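CalS13 (Micromonospora echinospora, PDB 4ZAS) probably acts as a pyridoxal-phosphate-dependent aminotransferase that places an amino group on a nucleotide-linked keto sugar. Local coordinates at residues 56-61 with 273-278; 161-166 with 194-199; 200-205 with 319-324; 336-341 with 398-403; 345-350 with 394-399. All coordinates share one frame; numbering follows the deposited sequence.

Contact 1: residues 56-61 with 273-278; sequences HGPTVA and LNEIGG
The carboxylate of E275 reaches the first turn of helix 58-71 and is gripped there by two successive backbone amides. T59 N donates to the syn lone pair of E275 OE1 at 3.0 Å, while V60 N meets E275 OE2 at the same 3.0 Å, on the syn side but 29° out of the carboxylate plane. With one bond on each oxygen, the group is not free to rotate. The glutamate gets there by bending at CG (chi2 -72°), which brings its carboxyl carbon close to G57, with E275 CD 3.4 Å from G57 CA; any side chain on G57 would run into the carboxylate. On the helix itself, the methyl CG2 of T59 points at the backbone of G278, 3.6 Å from G278 C. V60 CG2 lies anti to its own carbonyl carbon and fits tightly against two carbonyls, 3.2 Å from L273 O and 3.2 Å from N274 O. Lacking a side chain, G278 lets its CA approach V60 CA to 4.4 Å. One residue before E275, N274 caps helix 275-305 through OD1, and its ND2 bonds S228 of the second subunit. Beside the dTDP-binding residues R53 and E55, this is a buried carboxylate held at a helix N-terminus, where the helix dipole would probably stabilise its negative charge.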
# COMPACT_ATOMS: atom_id res chain seq x y z
N HIS A 56 1.81 -8.94 -10.90
CA HIS A 56 3.06 -9.22 -11.64
C HIS A 56 2.93 -9.60 -13.13
O HIS A 56 3.78 -10.32 -13.66
CB HIS A 56 3.85 -10.36 -10.95
CG HIS A 56 4.05 -10.19 -9.48
ND1 HIS A 56 3.41 -10.98 -8.54
CD2 HIS A 56 4.84 -9.34 -8.77
CE1 HIS A 56 3.77 -10.61 -7.33
NE2 HIS A 56 4.64 -9.62 -7.44
N GLY A 57 1.92 -9.09 -13.82
CA GLY A 57 1.69 -9.47 -15.21
C GLY A 57 2.18 -8.43 -16.19
O GLY A 57 2.69 -7.38 -15.79
N PRO A 58 2.02 -8.70 -17.48
CA PRO A 58 2.54 -7.82 -18.54
C PRO A 58 1.76 -6.50 -18.73
O PRO A 58 2.33 -5.54 -19.25
CB PRO A 58 2.43 -8.68 -19.80
CG PRO A 58 1.27 -9.60 -19.50
CD PRO A 58 1.34 -9.89 -18.03
N THR A 59 0.50 -6.45 -18.30
CA THR A 59 -0.30 -5.25 -18.49
C THR A 59 0.31 -4.06 -17.76
O THR A 59 0.44 -2.98 -18.34
CB THR A 59 -1.75 -5.46 -17.99
OG1 THR A 59 -2.39 -6.43 -18.83
CG2 THR A 59 -2.53 -4.17 -18.06
N VAL A 60 0.72 -4.26 -16.52
CA VAL A 60 1.38 -3.20 -15.76
C VAL A 60 2.67 -2.74 -16.45
O VAL A 60 2.96 -1.54 -16.49
CB VAL A 60 1.67 -3.67 -14.34
CG1 VAL A 60 2.68 -2.78 -13.70
CG2 VAL A 60 0.36 -3.70 -13.52
N ALA A 61 3.44 -3.68 -16.97
CA ALA A 61 4.65 -3.33 -17.71
C ALA A 61 4.32 -2.52 -18.96
O ALA A 61 5.03 -1.58 -19.30
CB ALA A 61 5.44 -4.57 -18.08
N LEU A 273 1.64 -2.29 -8.28
CA LEU A 273 0.34 -1.98 -8.89
C LEU A 273 -0.14 -3.23 -9.59
O LEU A 273 0.64 -3.87 -10.29
CB LEU A 273 0.48 -0.83 -9.89
CG LEU A 273 -0.76 -0.39 -10.66
CD1 LEU A 273 -1.62 0.50 -9.79
CD2 LEU A 273 -0.42 0.32 -11.98
N ASN A 274 -1.42 -3.56 -9.49
CA ASN A 274 -1.85 -4.82 -10.08
C ASN A 274 -2.37 -4.66 -11.49
O ASN A 274 -2.50 -3.54 -12.00
CB ASN A 274 -2.89 -5.52 -9.18
CG ASN A 274 -4.22 -4.80 -9.09
OD1 ASN A 274 -4.58 -3.92 -9.90
ND2 ASN A 274 -5.01 -5.21 -8.08
N GLU A 275 -2.66 -5.80 -12.14
CA GLU A 275 -3.01 -5.80 -13.55
C GLU A 275 -4.28 -5.00 -13.82
O GLU A 275 -4.46 -4.47 -14.92
CB GLU A 275 -3.18 -7.23 -14.05
CG GLU A 275 -1.89 -7.99 -14.10
CD GLU A 275 -1.02 -7.50 -15.21
OE1 GLU A 275 -1.18 -8.00 -16.34
OE2 GLU A 275 -0.17 -6.62 -14.96
N ILE A 276 -5.14 -4.90 -12.82
CA ILE A 276 -6.37 -4.15 -13.00
C ILE A 276 -6.05 -2.67 -13.07
O ILE A 276 -6.58 -1.96 -13.92
CB ILE A 276 -7.38 -4.50 -11.90
CG1 ILE A 276 -7.83 -5.95 -12.09
CG2 ILE A 276 -8.61 -3.62 -11.99
CD1 ILE A 276 -8.48 -6.52 -10.91
N GLY A 277 -5.15 -2.21 -12.21
CA GLY A 277 -4.69 -0.83 -12.28
C GLY A 277 -4.04 -0.52 -13.61
O GLY A 277 -4.36 0.48 -14.26
N GLY A 278 -3.13 -1.38 -14.04
CA GLY A 278 -2.46 -1.18 -15.31
C GLY A 278 -3.46 -1.12 -16.45
O GLY A 278 -3.32 -0.29 -17.34

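Contact 2: residues 161-166 with 194-199; sequences VHWLGY and CAQAWG
Two loops that follow neighbouring parallel strands of the central sheet, 155-161 and 189-193, meet beside the pyridoxal phosphate site, where Q196 lies against W163 and L164. Q196 OE1 accepts from L164 N at 2.7 Å, with the donor almost head-on to the amide carbonyl and the N-H somewhat bent (136°). The amide is carried there by a chain fully extended beyond CG (chi2 171°). It crosses the indole of W163 obliquely, the two planes 47° apart: OE1 sits over one face toward the rim, and Q196 NE2 is 3.4 Å from W163 CZ3. L164 CD2 covers the same face, 3.8 Å above the ring plane. NE2 is hydrogen-bonded to O3 of the cofactor carried by the modified lysine at position 222, so the bond from L164 N probably helps set the rotation of the amide that meets the cofactor. Farther along, C194 SG comes in at the edge of the H162 imidazole, 3.6 Å from H162 CD2; that ring is itself held by E192 and the backbone of V168. The backbones come nearest, CA to CA, at G165 and A197 (3.8 Å), and a CB on G165 would strike Q196 O. Such loops, gathered at the C-terminal ends of the parallel strands of the central mixed sheet, are where fold type I pyridoxal phosphate enzymes place their cofactor.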
# COMPACT_ATOMS: atom_id res chain seq x y z
N VAL A 161 6.57 20.14 -3.69
CA VAL A 161 5.28 19.80 -4.29
C VAL A 161 4.91 20.79 -5.37
O VAL A 161 4.95 22.01 -5.15
CB VAL A 161 4.19 19.77 -3.23
CG1 VAL A 161 2.84 19.55 -3.91
CG2 VAL A 161 4.49 18.71 -2.16
N HIS A 162 4.57 20.28 -6.55
CA HIS A 162 4.00 21.11 -7.60
C HIS A 162 2.51 21.29 -7.32
O HIS A 162 1.68 20.66 -7.97
CB HIS A 162 4.17 20.46 -8.97
CG HIS A 162 5.58 20.10 -9.31
ND1 HIS A 162 6.54 21.05 -9.62
CD2 HIS A 162 6.20 18.90 -9.40
CE1 HIS A 162 7.69 20.44 -9.89
NE2 HIS A 162 7.50 19.14 -9.77
N TRP A 163 2.18 22.15 -6.38
CA TRP A 163 0.79 22.30 -5.97
C TRP A 163 -0.11 22.66 -7.16
O TRP A 163 0.22 23.52 -7.98
CB TRP A 163 0.66 23.35 -4.87
CG TRP A 163 -0.68 23.36 -4.22
CD1 TRP A 163 -1.60 24.38 -4.23
CD2 TRP A 163 -1.29 22.28 -3.50
NE1 TRP A 163 -2.73 24.00 -3.54
CE2 TRP A 163 -2.57 22.72 -3.08
CE3 TRP A 163 -0.88 20.98 -3.15
CZ2 TRP A 163 -3.43 21.91 -2.34
CZ3 TRP A 163 -1.75 20.18 -2.42
CH2 TRP A 163 -3.00 20.65 -2.02
N LEU A 164 -1.21 21.91 -7.28
CA LEU A 164 -2.21 22.03 -8.35
C LEU A 164 -1.65 21.77 -9.74
O LEU A 164 -2.34 21.99 -10.73
CB LEU A 164 -2.87 23.40 -8.29
CG LEU A 164 -3.45 23.67 -6.91
CD1 LEU A 164 -3.98 25.07 -6.82
CD2 LEU A 164 -4.54 22.64 -6.58
N GLY A 165 -0.43 21.28 -9.82
CA GLY A 165 0.22 21.06 -11.10
C GLY A 165 0.92 22.29 -11.65
O GLY A 165 1.25 22.36 -12.84
N TYR A 166 1.15 23.28 -10.78
CA TYR A 166 1.97 24.43 -11.16
C TYR A 166 3.41 24.12 -10.80
O TYR A 166 3.73 23.95 -9.63
CB TYR A 166 1.49 25.75 -10.49
CG TYR A 166 2.29 26.95 -10.95
CD1 TYR A 166 1.91 27.70 -12.06
CD2 TYR A 166 3.46 27.33 -10.29
CE1 TYR A 166 2.65 28.81 -12.50
CE2 TYR A 166 4.21 28.44 -10.71
CZ TYR A 166 3.80 29.17 -11.82
OH TYR A 166 4.55 30.25 -12.23
N CYS A 194 4.73 15.02 -7.77
CA CYS A 194 4.00 15.40 -8.98
C CYS A 194 2.58 14.83 -8.98
O CYS A 194 2.01 14.62 -10.05
CB CYS A 194 4.75 14.93 -10.23
SG CYS A 194 6.46 15.41 -10.30
N ALA A 195 2.03 14.57 -7.80
CA ALA A 195 0.74 13.89 -7.68
C ALA A 195 -0.39 14.56 -8.46
O ALA A 195 -1.23 13.87 -9.04
CB ALA A 195 0.36 13.78 -6.22
N GLN A 196 -0.41 15.89 -8.48
CA GLN A 196 -1.48 16.59 -9.17
C GLN A 196 -1.01 17.12 -10.51
O GLN A 196 -1.70 17.93 -11.13
CB GLN A 196 -2.00 17.74 -8.31
CG GLN A 196 -2.31 17.33 -6.91
CD GLN A 196 -2.61 18.51 -6.02
OE1 GLN A 196 -2.43 19.64 -6.42
NE2 GLN A 196 -3.13 18.24 -4.83
N ALA A 197 0.17 16.70 -10.92
CA ALA A 197 0.88 17.38 -12.00
C ALA A 197 0.95 16.61 -13.29
O ALA A 197 1.75 16.95 -14.15
CB ALA A 197 2.30 17.71 -11.54
N TRP A 198 0.13 15.58 -13.46
CA TRP A 198 0.15 14.87 -14.73
C TRP A 198 -0.12 15.84 -15.87
O TRP A 198 -1.10 16.55 -15.85
CB TRP A 198 -0.88 13.73 -14.78
CG TRP A 198 -0.96 13.21 -16.20
CD1 TRP A 198 -1.74 13.70 -17.20
CD2 TRP A 198 -0.22 12.13 -16.76
NE1 TRP A 198 -1.51 13.01 -18.36
CE2 TRP A 198 -0.59 12.03 -18.11
CE3 TRP A 198 0.74 11.25 -16.25
CZ2 TRP A 198 -0.06 11.07 -18.96
CZ3 TRP A 198 1.27 10.31 -17.10
CH2 TRP A 198 0.88 10.22 -18.44
N GLY A 199 0.75 15.85 -16.87
CA GLY A 199 0.55 16.70 -18.02
C GLY A 199 1.30 18.01 -17.88
O GLY A 199 1.54 18.71 -18.87

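Contact 3: residues 200-205 with 319-324; sequences ATYRGA and DDREPA
T201 and E322 form an antiparallel hydrogen-bonded pair, with T201 N to E322 O at 3.1 Å and E322 N to T201 O at 2.9 Å, and the non-hydrogen-bonded pair Y202-R321 follows. One step on, R203 N donates to D320 O at 2.8 Å, as the chain enters the type I' turn Y202-A205. On the face of T201 and E322 the side chains run alongside each other, T201 CG2 lying 3.4 Å from E322 CB. The other face carries Y202 and R321: ring and guanidinium stand nearly perpendicular (83°), the tyrosine presenting its CE1 edge to the guanidinium face, while Y202 OH is bonded by N171 N. D320 sits between two arginines, its CG turned between backbone N and carbonyl carbon (chi1 68°). R203 grips OD2 side-on from its anti side, NE at 3.1 Å and NH2 at 3.2 Å from D320 OD2, with the oxygen in the guanidinium plane and the carboxylate almost upright to it. R321 also grips side-on, but from the syn side of the other oxygen, its NE and NH2 both 3.0 Å from D320 OD1. Were D320 an alanine, both guanidinium groups would probably lose their shared counter-charge, leaving R203 without this mate and R321 with weaker ones at P167 and D169. Four N-H bonds on one carboxylate are consistent with an ionised aspartate that links the turn of the 201-206 hairpin to outer strand 321-322.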
# COMPACT_ATOMS: atom_id res chain seq x y z
N ALA A 200 1.65 18.35 -16.65
CA ALA A 200 2.35 19.61 -16.43
C ALA A 200 3.68 19.57 -17.16
O ALA A 200 4.30 18.51 -17.30
CB ALA A 200 2.55 19.88 -14.94
N THR A 201 4.10 20.73 -17.65
CA THR A 201 5.32 20.84 -18.42
C THR A 201 6.17 21.97 -17.82
O THR A 201 5.63 22.94 -17.32
CB THR A 201 5.00 21.06 -19.91
OG1 THR A 201 5.65 20.05 -20.68
CG2 THR A 201 5.41 22.43 -20.42
N TYR A 202 7.49 21.79 -17.81
CA TYR A 202 8.39 22.82 -17.30
C TYR A 202 9.58 23.06 -18.21
O TYR A 202 10.32 22.14 -18.55
CB TYR A 202 8.86 22.48 -15.89
CG TYR A 202 9.90 23.44 -15.37
CD1 TYR A 202 9.57 24.74 -15.00
CD2 TYR A 202 11.23 23.05 -15.24
CE1 TYR A 202 10.54 25.61 -14.53
CE2 TYR A 202 12.19 23.91 -14.77
CZ TYR A 202 11.85 25.19 -14.42
OH TYR A 202 12.83 26.04 -13.95
N ARG A 203 9.75 24.30 -18.63
CA ARG A 203 10.78 24.66 -19.57
C ARG A 203 10.69 23.82 -20.84
O ARG A 203 11.69 23.50 -21.45
CB ARG A 203 12.15 24.49 -18.91
CG ARG A 203 12.38 25.47 -17.78
CD ARG A 203 13.44 26.39 -18.22
NE ARG A 203 13.07 27.78 -18.16
CZ ARG A 203 13.79 28.74 -18.71
NH1 ARG A 203 14.88 28.42 -19.40
NH2 ARG A 203 13.40 30.00 -18.61
N GLY A 204 9.47 23.51 -21.25
CA GLY A 204 9.25 22.82 -22.50
C GLY A 204 9.25 21.31 -22.41
O GLY A 204 8.92 20.63 -23.38
N ALA A 205 9.64 20.76 -21.26
CA ALA A 205 9.70 19.30 -21.09
C ALA A 205 8.83 18.85 -19.93
O ALA A 205 8.71 19.55 -18.92
CB ALA A 205 11.14 18.85 -20.88
N ASP A 319 5.95 32.21 -18.05
CA ASP A 319 5.87 31.86 -19.47
C ASP A 319 6.58 30.56 -19.77
O ASP A 319 6.31 29.90 -20.78
CB ASP A 319 6.53 32.95 -20.31
CG ASP A 319 5.78 34.25 -20.26
OD1 ASP A 319 4.54 34.23 -20.13
OD2 ASP A 319 6.44 35.31 -20.35
N ASP A 320 7.50 30.18 -18.89
CA ASP A 320 8.43 29.11 -19.19
C ASP A 320 7.93 27.78 -18.63
O ASP A 320 8.72 26.86 -18.42
CB ASP A 320 9.82 29.44 -18.65
CG ASP A 320 9.86 29.44 -17.11
OD1 ASP A 320 8.80 29.41 -16.44
OD2 ASP A 320 10.99 29.49 -16.58
N ARG A 321 6.64 27.70 -18.36
CA ARG A 321 6.06 26.44 -17.89
C ARG A 321 4.59 26.41 -18.23
O ARG A 321 3.97 27.44 -18.41
CB ARG A 321 6.25 26.26 -16.38
CG ARG A 321 5.39 27.14 -15.51
CD ARG A 321 6.02 27.32 -14.14
NE ARG A 321 7.26 28.08 -14.29
CZ ARG A 321 8.01 28.48 -13.27
NH1 ARG A 321 7.65 28.18 -12.04
NH2 ARG A 321 9.12 29.19 -13.49
N GLU A 322 4.04 25.21 -18.32
CA GLU A 322 2.65 25.00 -18.68
C GLU A 322 1.93 24.19 -17.62
O GLU A 322 1.99 22.96 -17.62
CB GLU A 322 2.56 24.31 -20.03
CG GLU A 322 1.59 24.93 -20.99
CD GLU A 322 1.65 24.27 -22.34
OE1 GLU A 322 2.57 23.44 -22.55
OE2 GLU A 322 0.78 24.56 -23.18
N PRO A 323 1.26 24.88 -16.69
CA PRO A 323 0.59 24.27 -15.54
C PRO A 323 -0.54 23.33 -15.93
O PRO A 323 -1.08 23.44 -17.03
CB PRO A 323 0.04 25.47 -14.77
CG PRO A 323 0.89 26.60 -15.19
CD PRO A 323 1.25 26.35 -16.62
N ALA A 324 -0.87 22.41 -15.03
CA ALA A 324 -1.90 21.40 -15.29
C ALA A 324 -3.26 21.83 -14.76
O ALA A 324 -4.27 21.28 -15.16
CB ALA A 324 -1.51 20.05 -14.68

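Contact 4: residues 336-341 with 398-403; sequences PAFMRR and ETIKSG
F338 and I400 face each other from two helices, 335-344 and 390-401, whose nearest CA atoms are 8.0 Å apart at this pair and 7.9 Å at R341-T399. The helices lie over the small antiparallel sheet of strands 312-313, 328-332 and 379-382, making an alpha/beta layer near the C-terminus: F338 rests on V332 and V380, I400 on L330 and I382. Between them the phenyl ring crosses the isoleucine obliquely, F338 CE1 lying 4.1 Å from I400 CG1, and W404 meets the same ring edge-to-face. This apolar pair is buried, while the other end of the contact is open to solvent. There R341 sends CG out anti to its backbone N (chi1 -179°) and then bends at chi2 (82°), which carries the guanidinium to the turn where helix 390-401 ends. G403 leaves the helix with positive phi, and its carbonyl oxygen comes against the arginine's NE, at an angle too poor for a hydrogen bond. The real grip is on S402, whose hydroxyl lies near the guanidinium plane and is taken side-on by two nitrogens, with R341 NE 3.2 Å and R341 NH2 3.0 Å from S402 OG. While accepting both, S402 OG gives its own hydrogen to T399 O at 2.6 Å, in the carbonyl plane and on a lone pair.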
# COMPACT_ATOMS: atom_id res chain seq x y z
N PRO A 336 -14.42 32.31 4.42
CA PRO A 336 -15.65 31.60 4.77
C PRO A 336 -16.90 32.14 4.07
O PRO A 336 -17.73 31.34 3.61
CB PRO A 336 -15.76 31.80 6.29
CG PRO A 336 -14.37 32.05 6.75
CD PRO A 336 -13.71 32.80 5.63
N ALA A 337 -17.04 33.46 3.97
CA ALA A 337 -18.18 34.04 3.27
C ALA A 337 -18.08 33.73 1.77
O ALA A 337 -19.09 33.50 1.11
CB ALA A 337 -18.28 35.56 3.51
N PHE A 338 -16.85 33.68 1.25
CA PHE A 338 -16.63 33.34 -0.15
C PHE A 338 -17.15 31.93 -0.49
O PHE A 338 -17.95 31.74 -1.40
CB PHE A 338 -15.14 33.43 -0.49
CG PHE A 338 -14.80 33.05 -1.92
CD1 PHE A 338 -14.94 33.96 -2.95
CD2 PHE A 338 -14.37 31.77 -2.23
CE1 PHE A 338 -14.63 33.62 -4.25
CE2 PHE A 338 -14.07 31.42 -3.54
CZ PHE A 338 -14.20 32.35 -4.54
N MET A 339 -16.67 30.95 0.26
CA MET A 339 -17.03 29.55 0.03
C MET A 339 -18.51 29.38 0.23
O MET A 339 -19.16 28.65 -0.51
CB MET A 339 -16.24 28.62 0.96
CG MET A 339 -14.74 28.86 0.90
SD MET A 339 -13.77 27.63 1.75
CE MET A 339 -13.93 28.21 3.45
N ARG A 340 -19.05 30.07 1.23
CA ARG A 340 -20.47 29.99 1.53
C ARG A 340 -21.30 30.50 0.36
O ARG A 340 -22.26 29.86 -0.06
CB ARG A 340 -20.78 30.81 2.78
CG ARG A 340 -22.21 30.71 3.27
CD ARG A 340 -22.64 29.26 3.43
NE ARG A 340 -23.71 29.15 4.41
CZ ARG A 340 -24.98 29.49 4.18
NH1 ARG A 340 -25.35 29.90 2.97
NH2 ARG A 340 -25.89 29.37 5.14
N ARG A 341 -20.90 31.64 -0.20
CA ARG A 341 -21.60 32.26 -1.32
C ARG A 341 -21.62 31.34 -2.54
O ARG A 341 -22.67 31.13 -3.13
CB ARG A 341 -20.93 33.59 -1.67
CG ARG A 341 -21.54 34.39 -2.81
CD ARG A 341 -22.72 35.22 -2.37
NE ARG A 341 -23.03 36.22 -3.39
CZ ARG A 341 -24.03 37.11 -3.31
NH1 ARG A 341 -24.82 37.13 -2.24
NH2 ARG A 341 -24.21 37.99 -4.29
N GLU A 398 -19.45 34.49 -12.83
CA GLU A 398 -20.57 35.40 -12.56
C GLU A 398 -20.83 35.49 -11.06
O GLU A 398 -21.08 36.57 -10.52
CB GLU A 398 -21.82 34.93 -13.30
CG GLU A 398 -22.78 36.01 -13.81
CD GLU A 398 -22.12 37.00 -14.78
OE1 GLU A 398 -21.13 36.62 -15.46
OE2 GLU A 398 -22.63 38.14 -14.90
N THR A 399 -20.76 34.34 -10.40
CA THR A 399 -20.99 34.26 -8.96
C THR A 399 -19.94 35.01 -8.14
O THR A 399 -20.29 35.77 -7.23
CB THR A 399 -21.00 32.80 -8.48
OG1 THR A 399 -22.05 32.10 -9.14
CG2 THR A 399 -21.18 32.72 -6.96
N ILE A 400 -18.67 34.82 -8.48
CA ILE A 400 -17.57 35.48 -7.80
C ILE A 400 -17.72 37.00 -7.94
O ILE A 400 -17.48 37.75 -6.99
CB ILE A 400 -16.18 34.98 -8.33
CG1 ILE A 400 -16.01 33.49 -8.07
CG2 ILE A 400 -15.04 35.75 -7.69
CD1 ILE A 400 -14.70 32.88 -8.58
N LYS A 401 -18.16 37.45 -9.11
CA LYS A 401 -18.38 38.88 -9.40
C LYS A 401 -19.58 39.48 -8.65
O LYS A 401 -19.70 40.71 -8.54
CB LYS A 401 -18.54 39.09 -10.91
CG LYS A 401 -17.22 39.10 -11.69
CD LYS A 401 -17.43 39.31 -13.19
CE LYS A 401 -16.11 39.35 -13.95
NZ LYS A 401 -16.33 39.38 -15.43
N SER A 402 -20.49 38.64 -8.16
CA SER A 402 -21.66 39.11 -7.41
C SER A 402 -21.27 39.50 -5.99
O SER A 402 -22.10 39.93 -5.20
CB SER A 402 -22.75 38.04 -7.36
OG SER A 402 -22.41 37.00 -6.46
N GLY A 403 -20.00 39.31 -5.66
CA GLY A 403 -19.50 39.68 -4.36
C GLY A 403 -19.91 38.77 -3.22
O GLY A 403 -20.70 37.84 -3.37

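Contact 5: residues 345-350 with 394-399; sequences AGIATS and SHVVET
I347 pushes its CD1 methyl into helix 390-401, and this is the tight, buried part of the contact. The methyl lies 3.5 Å from H395 CD2 and 3.8 Å from V396 CA, and meets T399 tip to tip, 3.5 Å from T399 OG1. I347 CG2 touches V396 CG2 at 4.0 Å, as CD1 also does. Toward solvent the contact is looser, and a single polar bond holds it: H395 NE2 donates to A345 O at 2.7 Å, somewhat bent (148°), with the oxygen 16° out of the ring plane. The imidazole reaches this carbonyl because CG stands anti to the backbone N (chi1 -177°), and T399 OG1, itself bonded to H395 O, sits over one face, 3.6 Å above the ring centre. A345 follows helix 335-344 directly, and G346 forms a Schellman motif there, so the bond ties the end of that helix to the flank of helix 390-401. A leucine in place of H395 would probably leave A345 O without this donor and the end of the helix less firmly fixed. The geometry is consistent with a hydrogen on NE2, the imidazole working as a polar clasp over a mostly apolar seam.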
# COMPACT_ATOMS: atom_id res chain seq x y z
N ALA A 345 -24.67 28.92 -4.84
CA ALA A 345 -24.83 28.93 -6.28
C ALA A 345 -24.53 27.55 -6.88
O ALA A 345 -24.52 27.37 -8.10
CB ALA A 345 -23.92 30.00 -6.90
N GLY A 346 -24.28 26.58 -6.02
CA GLY A 346 -24.05 25.23 -6.48
C GLY A 346 -22.65 24.98 -6.96
O GLY A 346 -22.40 24.10 -7.80
N ILE A 347 -21.72 25.75 -6.42
CA ILE A 347 -20.33 25.62 -6.80
C ILE A 347 -19.54 25.08 -5.63
O ILE A 347 -19.50 25.67 -4.55
CB ILE A 347 -19.78 26.97 -7.27
CG1 ILE A 347 -20.62 27.47 -8.44
CG2 ILE A 347 -18.31 26.82 -7.66
CD1 ILE A 347 -20.48 28.96 -8.66
N ALA A 348 -18.96 23.90 -5.83
CA ALA A 348 -18.13 23.31 -4.80
C ALA A 348 -16.80 24.04 -4.72
O ALA A 348 -16.24 24.43 -5.74
CB ALA A 348 -17.91 21.85 -5.07
N THR A 349 -16.28 24.16 -3.51
CA THR A 349 -15.12 24.97 -3.23
C THR A 349 -14.39 24.35 -2.03
O THR A 349 -15.06 23.86 -1.13
CB THR A 349 -15.58 26.42 -2.94
OG1 THR A 349 -15.56 27.17 -4.16
CG2 THR A 349 -14.72 27.09 -1.94
N SER A 350 -13.05 24.35 -2.01
CA SER A 350 -12.36 23.73 -0.86
C SER A 350 -10.95 24.26 -0.57
O SER A 350 -10.24 24.69 -1.47
CB SER A 350 -12.28 22.21 -1.02
OG SER A 350 -11.66 21.61 0.11
N SER A 394 -19.06 30.05 -16.83
CA SER A 394 -19.62 31.39 -16.74
C SER A 394 -20.24 31.61 -15.37
O SER A 394 -20.12 32.69 -14.79
CB SER A 394 -20.69 31.60 -17.81
OG SER A 394 -20.14 31.49 -19.11
N HIS A 395 -20.90 30.58 -14.86
CA HIS A 395 -21.59 30.66 -13.59
C HIS A 395 -20.66 30.92 -12.42
O HIS A 395 -21.02 31.65 -11.50
CB HIS A 395 -22.36 29.37 -13.34
CG HIS A 395 -23.16 29.40 -12.08
ND1 HIS A 395 -24.19 30.29 -11.87
CD2 HIS A 395 -23.06 28.68 -10.94
CE1 HIS A 395 -24.70 30.10 -10.67
NE2 HIS A 395 -24.03 29.13 -10.08
N VAL A 396 -19.49 30.30 -12.44
CA VAL A 396 -18.46 30.51 -11.44
C VAL A 396 -17.99 31.96 -11.45
O VAL A 396 -18.00 32.65 -10.43
CB VAL A 396 -17.28 29.57 -11.65
CG1 VAL A 396 -16.10 29.98 -10.77
CG2 VAL A 396 -17.71 28.13 -11.39
N VAL A 397 -17.58 32.40 -12.63
CA VAL A 397 -17.14 33.77 -12.81
C VAL A 397 -18.23 34.75 -12.39
O VAL A 397 -17.96 35.71 -11.66
CB VAL A 397 -16.76 33.99 -14.27
CG1 VAL A 397 -16.59 35.47 -14.58
CG2 VAL A 397 -15.52 33.17 -14.63
N GLU A 398 -19.45 34.49 -12.83
CA GLU A 398 -20.57 35.40 -12.56
C GLU A 398 -20.83 35.49 -11.06
O GLU A 398 -21.08 36.57 -10.52
CB GLU A 398 -21.82 34.93 -13.30
CG GLU A 398 -22.78 36.01 -13.81
CD GLU A 398 -22.12 37.00 -14.78
OE1 GLU A 398 -21.13 36.62 -15.46
OE2 GLU A 398 -22.63 38.14 -14.90
N THR A 399 -20.76 34.34 -10.40
CA THR A 399 -20.99 34.26 -8.96
C THR A 399 -19.94 35.01 -8.14
O THR A 399 -20.29 35.77 -7.23
CB THR A 399 -21.00 32.80 -8.48
OG1 THR A 399 -22.05 32.10 -9.14
CG2 THR A 399 -21.18 32.72 -6.96

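Overall arrangement
The five contacts belong to one aminotransferase fold, yet they spread over the whole chain. Contact 1 closes a long loop, joining helices 58-71 and 275-305, and contact 2 is nested inside it near the middle of the fold, their centres about 24 Å apart. Contact 3 alternates with contact 1 along the sequence and touches contact 2 directly, through a probable hydrogen bond from A324 N to G165 O, which links the cofactor loops to the small sheet 201-206/321-322. Contacts 4 and 5 follow, sharing helix 390-401 with centres about 8 Å apart; contact 4 lies about 45 Å from contact 1, centre to centre. Contacts 4 and 5 belong to the C-terminal layer, and contacts 1, 4 and 5 all reach the second subunit.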